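Long-range contact in dipeptide transport protein DPPA (Bacillus subtilis, PDB 1HI9), which removes N-terminal residues from peptides containing D-amino acids, as a zinc-dependent aminopeptidase whose ten subunits enclose a central chamber: residues 53-58 and 76-81. Residues are numbered along the deposited sequence; the frame is centred on the assembly and turned at random.
Sequences EVLVND and DLISGD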
loop_
_atom_site.group_PDB
_atom_site.type_symbol
_atom_site.label_atom_id
_atom_site.label_comp_id
_atom_site.label_asym_id
_atom_site.label_seq_id
_atom_site.Cartn_x
_atom_site.Cartn_y
_atom_site.Cartn_z
ATOM N N GLU A 53 45.865 -19.236 -1.918
ATOM C CA GLU A 53 44.924 -18.143 -2.156
ATOM C C GLU A 53 43.622 -18.653 -2.759
ATOM O O GLU A 53 43.627 -19.523 -3.634
ATOM C CB GLU A 53 45.540 -17.108 -3.102
ATOM C CG GLU A 53 45.872 -15.780 -2.448
ATOM C CD GLU A 53 46.367 -14.730 -3.447
ATOM O OE1 GLU A 53 47.461 -14.906 -4.026
ATOM O OE2 GLU A 53 45.659 -13.722 -3.656
ATOM N N VAL A 54 42.507 -18.113 -2.285
ATOM C CA VAL A 54 41.196 -18.493 -2.794
ATOM C C VAL A 54 40.359 -17.235 -2.980
ATOM O O VAL A 54 39.946 -16.607 -2.007
ATOM C CB VAL A 54 40.457 -19.435 -1.833
ATOM C CG1 VAL A 54 39.129 -19.847 -2.442
ATOM C CG2 VAL A 54 41.307 -20.654 -1.542
ATOM N N LEU A 55 40.134 -16.868 -4.241
ATOM C CA LEU A 55 39.343 -15.694 -4.584
ATOM C C LEU A 55 37.910 -16.157 -4.802
ATOM O O LEU A 55 37.652 -17.005 -5.664
ATOM C CB LEU A 55 39.863 -15.054 -5.875
ATOM C CG LEU A 55 39.864 -13.529 -5.961
ATOM C CD1 LEU A 55 39.886 -13.116 -7.415
ATOM C CD2 LEU A 55 38.643 -12.960 -5.272
ATOM N N VAL A 56 36.985 -15.596 -4.029
ATOM C CA VAL A 56 35.577 -15.963 -4.123
ATOM C C VAL A 56 34.748 -14.825 -4.705
ATOM O O VAL A 56 34.636 -13.753 -4.109
ATOM C CB VAL A 56 35.009 -16.346 -2.735
ATOM C CG1 VAL A 56 33.588 -16.896 -2.880
ATOM C CG2 VAL A 56 35.920 -17.375 -2.076
ATOM N N ASN A 57 34.166 -15.076 -5.877
ATOM C CA ASN A 57 33.349 -14.093 -6.582
ATOM C C ASN A 57 31.863 -14.455 -6.503
ATOM O O ASN A 57 31.432 -15.488 -7.025
ATOM C CB ASN A 57 33.772 -14.021 -8.053
ATOM C CG ASN A 57 33.041 -12.935 -8.824
ATOM O OD1 ASN A 57 32.751 -13.083 -10.012
ATOM N ND2 ASN A 57 32.751 -11.837 -8.157
ATOM N N ASP A 58 31.085 -13.603 -5.843
ATOM C CA ASP A 58 29.648 -13.816 -5.715
ATOM C C ASP A 58 29.124 -13.613 -7.125
ATOM O O ASP A 58 29.243 -12.514 -7.678
ATOM C CB ASP A 58 29.046 -12.767 -4.774
ATOM C CG ASP A 58 27.628 -13.095 -4.359
ATOM O OD1 ASP A 58 26.841 -13.531 -5.229
ATOM O OD2 ASP A 58 27.296 -12.898 -3.167
ATOM N N ASP A 76 39.304 -14.290 0.047
ATOM C CA ASP A 76 39.075 -12.928 -0.422
ATOM C C ASP A 76 37.763 -12.912 -1.196
ATOM O O ASP A 76 37.613 -13.629 -2.195
ATOM C CB ASP A 76 40.220 -12.474 -1.329
ATOM C CG ASP A 76 41.573 -12.483 -0.618
ATOM O OD1 ASP A 76 41.717 -11.755 0.397
ATOM O OD2 ASP A 76 42.486 -13.218 -1.076
ATOM N N LEU A 77 36.826 -12.080 -0.743
ATOM C CA LEU A 77 35.506 -11.992 -1.358
ATOM C C LEU A 77 35.277 -10.794 -2.257
ATOM O O LEU A 77 35.592 -9.665 -1.901
ATOM C CB LEU A 77 34.415 -12.001 -0.277
ATOM C CG LEU A 77 32.976 -11.740 -0.732
ATOM C CD1 LEU A 77 32.465 -12.912 -1.550
ATOM C CD2 LEU A 77 32.091 -11.520 0.482
ATOM N N ILE A 78 34.727 -11.060 -3.435
ATOM C CA ILE A 78 34.395 -10.010 -4.386
ATOM C C ILE A 78 32.888 -9.911 -4.280
ATOM O O ILE A 78 32.169 -10.837 -4.665
ATOM C CB ILE A 78 34.754 -10.384 -5.831
ATOM C CG1 ILE A 78 36.274 -10.395 -6.004
ATOM C CG2 ILE A 78 34.099 -9.400 -6.797
ATOM C CD1 ILE A 78 36.733 -10.711 -7.414
ATOM N N SER A 79 32.410 -8.794 -3.747
ATOM C CA SER A 79 30.984 -8.596 -3.561
ATOM C C SER A 79 30.526 -7.363 -4.323
ATOM O O SER A 79 31.251 -6.374 -4.416
ATOM C CB SER A 79 30.691 -8.453 -2.065
ATOM O OG SER A 79 29.300 -8.467 -1.809
ATOM N N GLY A 80 29.321 -7.426 -4.877
ATOM C CA GLY A 80 28.804 -6.298 -5.629
ATOM C C GLY A 80 28.623 -6.599 -7.108
ATOM O O GLY A 80 29.169 -7.573 -7.622
ATOM N N ASP A 81 27.862 -5.753 -7.797
ATOM C CA ASP A 81 27.598 -5.961 -9.207
ATOM C C ASP A 81 28.186 -4.864 -10.098
ATOM O O ASP A 81 28.971 -4.017 -9.649
ATOM C CB ASP A 81 26.086 -6.089 -9.442
ATOM C CG ASP A 81 25.339 -4.798 -9.184
ATOM O OD1 ASP A 81 25.846 -3.966 -8.406
ATOM O OD2 ASP A 81 24.237 -4.619 -9.752
HETATM O O HOH W 1 42.785 -16.017 -0.540
HETATM O O HOH W 2 28.596 -10.985 -1.354
#
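Strands 53-58 and 76-80 pair in parallel through four nearly straight backbone hydrogen bonds. Val56 N donates to Asp76 O and Val56 O accepts from Ile78 N, each at 2.8 Å; Asp76 N to Val54 O and Asp58 N to Ile78 O are the others. Within the chain 76-80 is the outermost strand of a mixed sheet, and 53-58 lies between it and strand 2-7. The other edge of 76-80 pairs antiparallel, through Leu77 to Gly80, with a strand of a second subunit. Leu55 and Ile78 meet obliquely on one face, Leu55 CD2 3.6 Å from Ile78 CG1. Ile78 CG1 stands anti to the carbonyl carbon (chi1 -70°), which brings CD1 against both Leu55 methyls. Cutting Ile78 back to an alanine removes CG1 and CD1, which would probably open a gap against Leu55 CD2. On the other face Val56 CG1 lies 4.3 Å from Leu77 CD1, and Leu66 packs on both. One water bridges Val54 N and Asp76 OD2, accepting from the amide. Another accepts from Ser79 OG at 2.7 Å and donates to Asp58 OD2, which also accepts from Leu66 N, near zinc ligand His60. Glu53 OE2 lies 4.1 Å from Asp76 OD2, their carboxylate planes 86° apart; this proximity probably raises the pKa of one.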